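Local coordinates for putative alkaline phosphatase (Pseudomonas fluorescens, PDB 4F1V), which binds phosphate with high affinity in the periplasm and probably delivers it to an ABC transporter for import, at residues Val138-Ser143 with Asp202-Tyr207; Ala96-Lys101 with Thr206-Asp211. All blocks are in the same frame, centred on the assembly; numbering follows the deposited sequence. Where two conformers were deposited one is given.

How the contacts relate
Contacts 1 and 2 are neighbours in one four-stranded mixed sheet, their centres about 9 Å apart. Across the sheet, strand 99-100 lies antiparallel to 204-205, which runs parallel to 138-142. Along the chain, 96-101 comes first, then 138-143, then 202-211, so the last stretch pairs on both flanks with earlier ones. The contacts share Thr206 and Tyr207. They are also joined by probable backbone hydrogen bonds from Gly203 N to Asn100 O and from Asn100 N to Arg204 O; Gly203 and Arg204 both face Asn100 in a G1 beta bulge. Contact 1 reaches the phosphate through Arg142, and contact 2 joins 96-98 to 206-208, just beyond the paired strands.

Contact 1. Residues Val138-Ser143 with Asp202-Tyr207; sequences VVVYRS and DGRITY. With PI (hydrogenphosphate ion), chain B.
Parallel strand pairing joins Val138-Val140 to Gly203-Ile205. Val138 N donates to Gly203 O, Ile205 N to Val138 O, and Val140 N to Ile205 O at 2.9 Å, this last bond almost straight at 176°. Beyond the backbone pairing, Thr206 OG1 donates to Val140 O at 2.7 Å, from well above the carbonyl plane. OG1 stands anti to the backbone N (chi1 -166°), which turns the hydroxyl to that carbonyl.

Apolar contacts line both faces. The Arg204 stem runs beside Val138, CG to CB 3.9 Å, and its CD touches Val140 CG2; its NH1 bonds Ala197 O. On the face of Val139 and Ile205, their CG2 methyls meet at 4.1 Å.

Tyr207 reaches across to Arg142, whose N donates to the phenol OH at 3.2 Å; that OH also bonds Thr149 OG1. A phenylalanine in place of Tyr207 would probably leave Arg142 N and Thr149 OG1 without this shared partner. Tyr141 CB sits at the ring's edge.

Arg142 grips the phosphate with two bonds, NH2 to O2 (2.8 Å) and NH1 to O3 (2.9 Å), while Glu144 salt-bridges NH2. Tyr207 thus probably helps position the backbone of Arg142 from the second shell.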
loop_
_atom_site.group_PDB
_atom_site.type_symbol
_atom_site.label_atom_id
_atom_site.label_comp_id
_atom_site.label_asym_id
_atom_site.label_seq_id
_atom_site.Cartn_x
_atom_site.Cartn_y
_atom_site.Cartn_z
ATOM N N VAL A 138 -14.953 19.162 2.934
ATOM C CA VAL A 138 -14.088 18.804 4.052
ATOM C C VAL A 138 -13.206 17.581 3.652
ATOM O O VAL A 138 -13.717 16.532 3.204
ATOM C CB VAL A 138 -14.945 18.575 5.275
ATOM C CG1 VAL A 138 -14.131 17.964 6.421
ATOM C CG2 VAL A 138 -15.582 19.930 5.705
ATOM N N VAL A 139 -11.882 17.780 3.758
ATOM C CA VAL A 139 -10.944 16.698 3.469
ATOM C C VAL A 139 -10.711 15.877 4.762
ATOM O O VAL A 139 -10.418 16.429 5.803
ATOM C CB VAL A 139 -9.617 17.323 2.982
ATOM C CG1 VAL A 139 -8.529 16.235 2.888
ATOM C CG2 VAL A 139 -9.855 17.983 1.623
ATOM N N VAL A 140 -10.799 14.556 4.615
ATOM C CA VAL A 140 -10.452 13.614 5.681
ATOM C C VAL A 140 -9.126 12.937 5.296
ATOM O O VAL A 140 -8.906 12.600 4.133
ATOM C CB VAL A 140 -11.552 12.533 5.875
ATOM C CG1 VAL A 140 -11.214 11.643 7.074
ATOM C CG2 VAL A 140 -12.920 13.177 6.064
ATOM N N TYR A 141 -8.211 12.781 6.244
ATOM C CA TYR A 141 -6.880 12.246 5.994
ATOM C C TYR A 141 -6.473 11.355 7.170
ATOM O O TYR A 141 -7.044 11.378 8.240
ATOM C CB TYR A 141 -5.869 13.351 5.709
ATOM C CG TYR A 141 -5.567 14.184 6.940
ATOM C CD1 TYR A 141 -4.475 13.895 7.746
ATOM C CD2 TYR A 141 -6.386 15.241 7.297
ATOM C CE1 TYR A 141 -4.179 14.608 8.880
ATOM C CE2 TYR A 141 -6.154 15.937 8.473
ATOM C CZ TYR A 141 -5.052 15.653 9.271
ATOM O OH TYR A 141 -4.771 16.365 10.431
ATOM N N ARG A 142 -5.396 10.570 6.937
ATOM C CA ARG A 142 -4.899 9.642 7.961
ATOM C C ARG A 142 -4.028 10.355 8.976
ATOM O O ARG A 142 -3.028 10.999 8.617
ATOM C CB ARG A 142 -4.120 8.474 7.275
ATOM C CG ARG A 142 -5.028 7.532 6.509
ATOM C CD ARG A 142 -5.789 6.588 7.429
ATOM N NE ARG A 142 -4.904 5.630 8.101
ATOM C CZ ARG A 142 -4.405 4.559 7.488
ATOM N NH1 ARG A 142 -4.816 4.206 6.258
ATOM N NH2 ARG A 142 -3.499 3.816 8.129
ATOM N N SER A 143 -4.367 10.197 10.242
ATOM C CA SER A 143 -3.620 10.789 11.320
ATOM C C SER A 143 -2.219 10.253 11.537
ATOM O O SER A 143 -1.338 10.950 12.010
ATOM C CB SER A 143 -4.401 10.600 12.663
ATOM O OG SER A 143 -4.437 9.234 13.054
ATOM N N ASP A 202 -21.385 15.871 6.128
ATOM C CA ASP A 202 -21.644 16.059 4.732
ATOM C C ASP A 202 -20.465 16.673 3.998
ATOM O O ASP A 202 -19.714 17.491 4.537
ATOM C CB ASP A 202 -22.911 16.883 4.496
ATOM C CG ASP A 202 -23.545 16.763 3.140
ATOM O OD1 ASP A 202 -24.386 17.643 2.805
ATOM O OD2 ASP A 202 -23.268 15.815 2.355
ATOM N N GLY A 203 -20.349 16.337 2.727
ATOM C CA GLY A 203 -19.418 16.974 1.851
ATOM C C GLY A 203 -17.937 16.582 2.030
ATOM O O GLY A 203 -17.061 17.355 1.636
ATOM N N ARG A 204 -17.691 15.402 2.585
ATOM C CA ARG A 204 -16.334 14.928 2.888
ATOM C C ARG A 204 -15.759 14.142 1.759
ATOM O O ARG A 204 -16.481 13.473 0.994
ATOM C CB ARG A 204 -16.346 14.143 4.231
ATOM C CG ARG A 204 -16.622 15.051 5.411
ATOM C CD ARG A 204 -16.609 14.329 6.732
ATOM N NE ARG A 204 -16.860 15.326 7.800
ATOM C CZ ARG A 204 -16.578 15.110 9.078
ATOM N NH1 ARG A 204 -16.190 13.958 9.546
ATOM N NH2 ARG A 204 -16.734 16.113 9.895
ATOM N N ILE A 205 -14.436 14.151 1.635
ATOM C CA ILE A 205 -13.716 13.449 0.572
ATOM C C ILE A 205 -12.380 12.934 1.163
ATOM O O ILE A 205 -11.824 13.552 2.061
ATOM C CB ILE A 205 -13.454 14.403 -0.658
ATOM C CG1 ILE A 205 -12.913 13.629 -1.859
ATOM C CG2 ILE A 205 -12.596 15.598 -0.282
ATOM C CD1 ILE A 205 -13.135 14.416 -3.152
ATOM N N THR A 206 -11.867 11.839 0.627
ATOM C CA THR A 206 -10.581 11.286 1.108
ATOM C C THR A 206 -9.928 10.459 -0.013
ATOM O O THR A 206 -10.447 10.376 -1.123
ATOM C CB THR A 206 -10.808 10.458 2.397
ATOM O OG1 THR A 206 -9.558 10.201 3.041
ATOM C CG2 THR A 206 -11.480 9.150 2.131
ATOM N N TYR A 207 -8.785 9.863 0.370
ATOM C CA TYR A 207 -8.047 8.904 -0.436
ATOM C C TYR A 207 -8.045 7.579 0.323
ATOM O O TYR A 207 -8.041 7.557 1.560
ATOM C CB TYR A 207 -6.597 9.408 -0.709
ATOM C CG TYR A 207 -5.823 9.695 0.558
ATOM C CD1 TYR A 207 -5.011 8.727 1.135
ATOM C CD2 TYR A 207 -5.971 10.913 1.216
ATOM C CE1 TYR A 207 -4.337 8.964 2.336
ATOM C CE2 TYR A 207 -5.282 11.149 2.406
ATOM C CZ TYR A 207 -4.472 10.203 2.966
ATOM O OH TYR A 207 -3.848 10.442 4.168
HETATM P P PI B . -1.997 1.745 5.678
HETATM O O1 PI B . -0.533 1.889 6.094
HETATM O O2 PI B . -2.881 1.368 6.869
HETATM O O3 PI B . -2.487 3.031 5.000
HETATM O O4 PI B . -2.099 0.576 4.658
#

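Contact 2. Residues Ala96-Lys101 with Thr206-Asp211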
loop_
_atom_site.group_PDB
_atom_site.type_symbol
_atom_site.label_atom_id
_atom_site.label_comp_id
_atom_site.label_asym_id
_atom_site.label_seq_id
_atom_site.Cartn_x
_atom_site.Cartn_y
_atom_site.Cartn_z
ATOM N N ALA A 96 -8.224 4.929 -4.406
ATOM C CA ALA A 96 -9.565 5.463 -4.711
ATOM C C ALA A 96 -9.807 6.818 -3.968
ATOM O O ALA A 96 -9.159 7.079 -2.958
ATOM C CB ALA A 96 -10.607 4.417 -4.283
ATOM N N ILE A 97 -10.784 7.546 -4.489
ATOM C CA ILE A 97 -11.171 8.847 -3.959
ATOM C C ILE A 97 -12.680 8.801 -3.617
ATOM O O ILE A 97 -13.523 9.349 -4.339
ATOM C CB ILE A 97 -10.853 9.989 -4.961
ATOM C CG1 ILE A 97 -9.381 9.960 -5.422
ATOM C CG2 ILE A 97 -11.167 11.359 -4.320
ATOM C CD1 ILE A 97 -8.328 10.112 -4.375
ATOM N N PRO A 98 -13.034 8.112 -2.506
ATOM C CA PRO A 98 -14.432 8.081 -2.082
ATOM C C PRO A 98 -14.809 9.441 -1.445
ATOM O O PRO A 98 -13.988 10.124 -0.868
ATOM C CB PRO A 98 -14.486 6.928 -1.085
ATOM C CG PRO A 98 -13.092 6.982 -0.449
ATOM C CD PRO A 98 -12.174 7.343 -1.594
ATOM N N PHE A 99 -16.124 9.732 -1.531
ATOM C CA PHE A 99 -16.636 10.957 -0.975
ATOM C C PHE A 99 -18.088 10.770 -0.519
ATOM O O PHE A 99 -18.766 9.853 -0.999
ATOM C CB PHE A 99 -16.520 12.136 -1.966
ATOM C CG PHE A 99 -17.320 11.939 -3.239
ATOM C CD1 PHE A 99 -18.644 12.347 -3.336
ATOM C CD2 PHE A 99 -16.772 11.284 -4.367
ATOM C CE1 PHE A 99 -19.399 12.124 -4.466
ATOM C CE2 PHE A 99 -17.522 11.048 -5.481
ATOM C CZ PHE A 99 -18.846 11.464 -5.555
ATOM N N ASN A 100 -18.534 11.648 0.363
ATOM C CA ASN A 100 -19.880 11.663 0.885
ATOM C C ASN A 100 -20.562 12.978 0.516
ATOM O O ASN A 100 -20.457 13.973 1.236
ATOM C CB ASN A 100 -19.826 11.487 2.430
ATOM C CG ASN A 100 -21.179 11.591 3.044
ATOM O OD1 ASN A 100 -22.184 11.280 2.405
ATOM N ND2 ASN A 100 -21.246 12.072 4.274
ATOM N N LYS A 101 -21.240 12.986 -0.637
ATOM C CA LYS A 101 -21.942 14.164 -1.162
ATOM C C LYS A 101 -22.936 13.640 -2.186
ATOM O O LYS A 101 -22.528 13.198 -3.263
ATOM C CB LYS A 101 -20.975 15.208 -1.758
ATOM C CG LYS A 101 -21.649 16.503 -2.161
ATOM C CD LYS A 101 -22.127 17.321 -1.005
ATOM C CE LYS A 101 -22.669 18.669 -1.482
ATOM N NZ LYS A 101 -23.156 19.513 -0.382
ATOM N N THR A 206 -11.867 11.839 0.627
ATOM C CA THR A 206 -10.581 11.286 1.108
ATOM C C THR A 206 -9.928 10.459 -0.013
ATOM O O THR A 206 -10.447 10.376 -1.123
ATOM C CB THR A 206 -10.808 10.458 2.397
ATOM O OG1 THR A 206 -9.558 10.201 3.041
ATOM C CG2 THR A 206 -11.480 9.150 2.131
ATOM N N TYR A 207 -8.785 9.863 0.370
ATOM C CA TYR A 207 -8.047 8.904 -0.436
ATOM C C TYR A 207 -8.045 7.579 0.323
ATOM O O TYR A 207 -8.041 7.557 1.560
ATOM C CB TYR A 207 -6.597 9.408 -0.709
ATOM C CG TYR A 207 -5.823 9.695 0.558
ATOM C CD1 TYR A 207 -5.011 8.727 1.135
ATOM C CD2 TYR A 207 -5.971 10.913 1.216
ATOM C CE1 TYR A 207 -4.337 8.964 2.336
ATOM C CE2 TYR A 207 -5.282 11.149 2.406
ATOM C CZ TYR A 207 -4.472 10.203 2.966
ATOM O OH TYR A 207 -3.848 10.442 4.168
ATOM N N MET A 208 -8.072 6.442 -0.413
ATOM C CA MET A 208 -8.442 5.192 0.284
ATOM C C MET A 208 -8.074 3.940 -0.495
ATOM O O MET A 208 -8.172 3.881 -1.736
ATOM C CB MET A 208 -9.980 5.206 0.481
ATOM C CG MET A 208 -10.587 4.089 1.296
ATOM S SD MET A 208 -9.875 3.850 2.949
ATOM C CE MET A 208 -10.133 5.466 3.627
ATOM N N SER A 209 -7.745 2.903 0.270
ATOM C CA SER A 209 -7.719 1.538 -0.238
ATOM C C SER A 209 -8.938 1.247 -1.128
ATOM O O SER A 209 -10.067 1.550 -0.703
ATOM C CB SER A 209 -7.778 0.549 0.953
ATOM O OG SER A 209 -7.979 -0.740 0.521
ATOM N N PRO A 210 -8.767 0.602 -2.279
ATOM C CA PRO A 210 -9.938 0.312 -3.106
ATOM C C PRO A 210 -10.840 -0.720 -2.481
ATOM O O PRO A 210 -12.025 -0.798 -2.842
ATOM C CB PRO A 210 -9.317 -0.135 -4.432
ATOM C CG PRO A 210 -7.984 -0.729 -4.005
ATOM C CD PRO A 210 -7.504 0.170 -2.900
ATOM N N ASP A 211 -10.331 -1.502 -1.542
ATOM C CA ASP A 211 -11.243 -2.392 -0.785
ATOM C C ASP A 211 -12.198 -1.576 0.069
ATOM O O ASP A 211 -13.409 -1.564 -0.085
ATOM C CB ASP A 211 -10.430 -3.359 0.079
ATOM C CG ASP A 211 -11.350 -4.142 1.016
ATOM O OD1 ASP A 211 -11.001 -4.321 2.184
ATOM O OD2 ASP A 211 -12.469 -4.536 0.527
#
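Ala96 pairs with Met208 through two backbone bonds, as a single antiparallel bridge of the hydrogen-bonded kind. Ala96 N donates to Met208 O at 2.9 Å, and the donor lies in the carbonyl plane. The return bond, from Met208 N to Ala96 O, is short but weak, because its angle at the hydrogen is only 125°. Ala96 O also receives a CA-H contact from Tyr207. The methyl of Ala96 points toward the other segment and lies against Met208 O.

At Ile97 the backbone makes a second CA-H contact, CA to Thr206 O at 3.3 Å. CB points away from the other segment, but CG1 leads back. It stands anti to the carbonyl carbon (chi1 -53°), and the bend at chi2 brings CD1 to 4.1 Å from Tyr207 CB. CG2 takes another course and rests on Thr206 O. The Ile97 backbone also bonds that of Ala227.

Pro98 adds a polar and an apolar grip. Its O accepts from Thr206 N at 3.1 Å, with the donor almost straight out from the carbonyl. Its ring crosses the Met208 side chain at about a right angle, with CG and CD both 3.7 Å from Met208 CB. CG is equally close to Thr206 CG2. Past this proline ring, the Met208 chain bends toward Val194 and Met195 of helix 190-198, which packs against this side.

Phe99 and Asn100 continue into the short, weakly bonded strand 99-100. The backbone of Phe99 bonds that of Lys225.

This buried pairing carries the antiparallel partnership of 99-100 and 204-205 on to Ala96 and Met208. The two chains pass side by side between the five- and four-stranded sheets, with Pro210 touching strand 85-94, consistent with hinge segments between the lobes of a venus flytrap binding protein.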